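Local coordinates for putative periplasmic protein (Bacteroides eggerthii, PDB 4HBR) that is of unknown function, a putative periplasmic protein of the PF11396 family built on an antiparallel sheet, its fold probably resembling that of beta-lactamase inhibitor proteins, at residues Q101-L114 with Q125-F139. Sequence-based numbering, arbitrary orientation. Where two conformers were deposited one is given.
Sequences QVGKPNMQMKYQIL and QNITNAYNTLGASTF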
# COMPACT_ATOMS: atom_id res chain seq x y z
N GLN A 101 8.38 -3.33 -3.24
CA GLN A 101 9.43 -2.34 -3.51
C GLN A 101 10.75 -3.04 -3.27
O GLN A 101 10.98 -3.58 -2.18
CB GLN A 101 9.27 -1.08 -2.67
CG GLN A 101 7.96 -0.31 -2.93
CD GLN A 101 7.83 0.91 -2.06
OE1 GLN A 101 8.48 1.07 -1.04
NE2 GLN A 101 6.97 1.81 -2.46
N VAL A 102 11.60 -3.09 -4.30
CA VAL A 102 12.85 -3.85 -4.20
C VAL A 102 13.98 -2.99 -4.77
O VAL A 102 13.81 -2.32 -5.78
CB VAL A 102 12.69 -5.26 -4.90
CG1 VAL A 102 12.17 -5.14 -6.35
CG2 VAL A 102 13.96 -6.09 -4.84
N GLY A 103 15.08 -2.95 -4.05
CA GLY A 103 16.25 -2.20 -4.48
C GLY A 103 17.28 -3.09 -5.10
O GLY A 103 17.44 -4.24 -4.69
N LYS A 104 17.99 -2.58 -6.11
CA LYS A 104 19.12 -3.25 -6.76
C LYS A 104 20.35 -2.39 -6.43
O LYS A 104 20.67 -1.48 -7.19
CB LYS A 104 18.87 -3.47 -8.27
CG LYS A 104 17.73 -4.45 -8.57
CD LYS A 104 18.21 -5.89 -8.65
CE LYS A 104 18.19 -6.40 -10.06
NZ LYS A 104 18.86 -7.72 -10.17
N PRO A 105 20.94 -2.55 -5.22
CA PRO A 105 22.02 -1.63 -4.78
C PRO A 105 23.25 -1.58 -5.68
O PRO A 105 23.90 -0.54 -5.72
CB PRO A 105 22.40 -2.17 -3.39
CG PRO A 105 21.88 -3.56 -3.34
CD PRO A 105 20.62 -3.53 -4.16
N ASN A 106 23.57 -2.68 -6.39
CA ASN A 106 24.74 -2.74 -7.27
C ASN A 106 24.47 -1.96 -8.57
O ASN A 106 25.40 -1.41 -9.16
CB ASN A 106 25.15 -4.19 -7.56
CG ASN A 106 25.52 -4.98 -6.32
OD1 ASN A 106 26.44 -4.64 -5.57
ND2 ASN A 106 24.79 -6.06 -6.07
N MSE A 107 23.19 -1.91 -8.98
CA MSE A 107 22.66 -1.21 -10.15
C MSE A 107 22.34 0.26 -9.79
O MSE A 107 22.20 1.11 -10.68
CB MSE A 107 21.39 -1.94 -10.62
CG MSE A 107 21.00 -1.71 -12.07
SE MSE A 107 19.39 -2.71 -12.51
CE MSE A 107 20.20 -4.52 -12.64
N GLN A 108 22.19 0.53 -8.47
CA GLN A 108 21.82 1.82 -7.86
C GLN A 108 20.43 2.27 -8.38
O GLN A 108 20.24 3.43 -8.76
CB GLN A 108 22.91 2.88 -8.06
CG GLN A 108 24.22 2.53 -7.35
CD GLN A 108 25.20 3.66 -7.26
OE1 GLN A 108 25.05 4.70 -7.89
NE2 GLN A 108 26.23 3.47 -6.45
N MSE A 109 19.48 1.31 -8.41
CA MSE A 109 18.10 1.47 -8.88
C MSE A 109 17.11 0.85 -7.90
O MSE A 109 17.39 -0.20 -7.33
CB MSE A 109 17.90 0.81 -10.26
CG MSE A 109 18.84 1.30 -11.36
SE MSE A 109 18.33 3.04 -12.09
CE MSE A 109 20.15 3.81 -12.38
N LYS A 110 15.93 1.49 -7.75
CA LYS A 110 14.84 1.00 -6.92
C LYS A 110 13.63 0.75 -7.81
O LYS A 110 13.33 1.56 -8.70
CB LYS A 110 14.53 1.96 -5.75
CG LYS A 110 13.67 1.31 -4.67
CD LYS A 110 13.65 2.05 -3.34
CE LYS A 110 12.50 1.53 -2.48
NZ LYS A 110 12.63 1.90 -1.04
N TYR A 111 12.95 -0.38 -7.59
CA TYR A 111 11.80 -0.77 -8.41
C TYR A 111 10.58 -1.05 -7.57
O TYR A 111 10.69 -1.42 -6.41
CB TYR A 111 12.13 -2.00 -9.27
CG TYR A 111 13.28 -1.77 -10.23
CD1 TYR A 111 14.60 -2.01 -9.85
CD2 TYR A 111 13.05 -1.33 -11.53
CE1 TYR A 111 15.66 -1.80 -10.73
CE2 TYR A 111 14.10 -1.11 -12.43
CZ TYR A 111 15.41 -1.33 -12.01
OH TYR A 111 16.47 -1.13 -12.87
N GLN A 112 9.40 -0.89 -8.18
CA GLN A 112 8.11 -1.20 -7.60
C GLN A 112 7.35 -2.09 -8.57
O GLN A 112 7.18 -1.74 -9.75
CB GLN A 112 7.32 0.08 -7.29
CG GLN A 112 5.97 -0.18 -6.63
CD GLN A 112 5.37 1.10 -6.14
OE1 GLN A 112 5.78 1.62 -5.10
NE2 GLN A 112 4.41 1.64 -6.89
N ILE A 113 6.97 -3.29 -8.11
CA ILE A 113 6.25 -4.24 -8.94
C ILE A 113 4.90 -4.46 -8.30
O ILE A 113 4.81 -4.75 -7.09
CB ILE A 113 7.01 -5.58 -9.17
CG1 ILE A 113 8.50 -5.36 -9.54
CG2 ILE A 113 6.34 -6.42 -10.26
CD1 ILE A 113 9.38 -5.77 -8.49
N LEU A 114 3.83 -4.30 -9.12
CA LEU A 114 2.44 -4.55 -8.70
C LEU A 114 1.99 -5.89 -9.25
O LEU A 114 2.09 -6.14 -10.44
CB LEU A 114 1.49 -3.43 -9.17
CG LEU A 114 1.88 -1.98 -8.89
CD1 LEU A 114 0.78 -1.04 -9.37
CD2 LEU A 114 2.13 -1.75 -7.37
N GLN A 125 7.62 -0.57 -12.25
CA GLN A 125 7.96 0.86 -12.22
C GLN A 125 9.38 1.05 -11.68
O GLN A 125 9.76 0.41 -10.72
CB GLN A 125 6.95 1.57 -11.28
CG GLN A 125 6.45 2.99 -11.56
CD GLN A 125 5.28 3.34 -10.62
OE1 GLN A 125 4.25 2.62 -10.49
NE2 GLN A 125 5.38 4.49 -9.98
N ASN A 126 10.13 1.95 -12.28
CA ASN A 126 11.43 2.35 -11.77
C ASN A 126 11.13 3.54 -10.87
O ASN A 126 10.69 4.59 -11.36
CB ASN A 126 12.41 2.67 -12.90
CG ASN A 126 13.82 2.97 -12.46
OD1 ASN A 126 14.06 3.64 -11.46
ND2 ASN A 126 14.80 2.52 -13.22
N ILE A 127 11.27 3.35 -9.55
CA ILE A 127 10.95 4.36 -8.55
C ILE A 127 12.21 5.00 -7.95
O ILE A 127 12.12 5.64 -6.90
CB ILE A 127 9.99 3.80 -7.45
CG1 ILE A 127 10.63 2.63 -6.66
CG2 ILE A 127 8.64 3.43 -8.07
CD1 ILE A 127 10.01 2.38 -5.29
N THR A 128 13.36 4.88 -8.64
CA THR A 128 14.61 5.52 -8.21
C THR A 128 14.35 7.02 -8.20
O THR A 128 13.91 7.56 -9.23
CB THR A 128 15.80 5.16 -9.14
OG1 THR A 128 15.80 3.76 -9.43
CG2 THR A 128 17.15 5.57 -8.56
N ASN A 129 14.58 7.69 -7.04
CA ASN A 129 14.42 9.14 -6.84
C ASN A 129 12.95 9.61 -6.99
O ASN A 129 12.71 10.78 -7.27
CB ASN A 129 15.32 9.96 -7.82
CG ASN A 129 16.76 9.53 -7.94
OD1 ASN A 129 17.28 9.32 -9.04
ND2 ASN A 129 17.46 9.46 -6.83
N ALA A 130 11.97 8.70 -6.80
CA ALA A 130 10.54 9.03 -6.90
C ALA A 130 9.94 9.02 -5.51
O ALA A 130 10.48 8.36 -4.64
CB ALA A 130 9.84 8.03 -7.80
N TYR A 131 8.87 9.80 -5.28
CA TYR A 131 8.22 9.81 -3.95
C TYR A 131 6.75 9.43 -4.08
O TYR A 131 6.23 9.35 -5.19
CB TYR A 131 8.37 11.17 -3.20
CG TYR A 131 9.49 12.05 -3.70
CD1 TYR A 131 10.82 11.64 -3.63
CD2 TYR A 131 9.23 13.34 -4.17
CE1 TYR A 131 11.85 12.45 -4.10
CE2 TYR A 131 10.26 14.17 -4.61
CZ TYR A 131 11.58 13.72 -4.58
OH TYR A 131 12.62 14.51 -5.00
N ASN A 132 6.08 9.17 -2.95
CA ASN A 132 4.67 8.77 -2.84
C ASN A 132 4.26 7.83 -3.99
O ASN A 132 3.31 8.11 -4.73
CB ASN A 132 3.75 10.02 -2.79
CG ASN A 132 2.34 9.73 -2.30
OD1 ASN A 132 2.10 8.81 -1.50
ND2 ASN A 132 1.38 10.51 -2.78
N THR A 133 5.00 6.72 -4.14
CA THR A 133 4.82 5.78 -5.24
C THR A 133 3.63 4.81 -4.99
O THR A 133 3.22 4.10 -5.91
CB THR A 133 6.16 5.06 -5.53
OG1 THR A 133 6.51 4.22 -4.44
CG2 THR A 133 7.32 6.02 -5.80
N LEU A 134 3.02 4.86 -3.81
CA LEU A 134 1.88 4.02 -3.47
C LEU A 134 0.60 4.83 -3.20
O LEU A 134 -0.36 4.28 -2.66
CB LEU A 134 2.20 3.15 -2.24
CG LEU A 134 3.16 1.98 -2.47
CD1 LEU A 134 3.50 1.28 -1.16
CD2 LEU A 134 2.64 1.02 -3.54
N GLY A 135 0.59 6.12 -3.56
CA GLY A 135 -0.53 7.01 -3.31
C GLY A 135 -1.66 6.90 -4.31
O GLY A 135 -1.64 6.02 -5.18
N ALA A 136 -2.64 7.81 -4.19
CA ALA A 136 -3.83 7.90 -5.04
C ALA A 136 -3.46 7.94 -6.54
O ALA A 136 -4.15 7.31 -7.33
CB ALA A 136 -4.64 9.14 -4.67
N SER A 137 -2.37 8.62 -6.93
CA SER A 137 -1.99 8.72 -8.35
C SER A 137 -1.59 7.34 -8.97
O SER A 137 -1.73 7.18 -10.17
CB SER A 137 -0.89 9.75 -8.55
OG SER A 137 0.34 9.27 -8.03
N THR A 138 -1.16 6.36 -8.17
CA THR A 138 -0.81 5.03 -8.66
C THR A 138 -2.05 4.12 -8.78
O THR A 138 -2.10 3.27 -9.67
CB THR A 138 0.25 4.40 -7.71
OG1 THR A 138 1.42 5.19 -7.72
CG2 THR A 138 0.63 2.95 -8.07
N PHE A 139 -3.02 4.26 -7.86
CA PHE A 139 -4.14 3.32 -7.80
C PHE A 139 -5.53 3.91 -8.03
O PHE A 139 -6.44 3.14 -8.35
CB PHE A 139 -4.15 2.64 -6.43
CG PHE A 139 -2.89 1.86 -6.09
CD1 PHE A 139 -2.68 0.58 -6.62
CD2 PHE A 139 -1.94 2.39 -5.22
CE1 PHE A 139 -1.53 -0.14 -6.29
CE2 PHE A 139 -0.80 1.66 -4.88
CZ PHE A 139 -0.60 0.40 -5.42
O HOH W 1 4.44 0.29 -9.51
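Q112 and Q125 form the regular part of the backbone pairing: Q112 N donates to Q125 O at 2.9 Å, and Q125 N returns a nearly straight bond (173°) to Q112 O. Y111 and N126 make the adjacent non-hydrogen-bonded pair. Beyond them I127 N still reaches K110 O, but the next partner is a side chain: K110 N donates to T128 OG1 at 2.8 Å. That hydroxyl in turn donates to N126 OD1, which also accepts T128 N in an Asx turn, so the end of strand 121-126 is tied to 109-115 through side chains.

The other polar cluster centres on the Q112 amide. With CG anti to the backbone N (chi1 -178°) and an extended chain, it reaches the returning loop. Its OE1 takes two bonds, one from Q101 NE2 in the carbonyl plane and one from T133 OG1 at 2.8 Å, tilted from that plane. Its NE2 gives a straight bond (174°) to T133 O, coming from above that carbonyl's plane, while T138 OG1 approaches from the opposite face. A water accepts from Q112 NE2; its link to Q125 OE1 is doubtfully short. Both amide ends of buried Q112 are thus satisfied and its rotation is fixed.

Apolar contacts flank this network. I127 CG2 packs on Q112 CB at 3.7 Å, and I127 CD1 lies against the aliphatic chain of K110. L114 CD1 meets F139 CE1 at 4.0 Å.

The core is the antiparallel beta hairpin of strands 109-115 and 121-126, the latter outermost in the sheet; the tail folds back across the face carrying Q101, Q112 and Q125 toward helix 136-139.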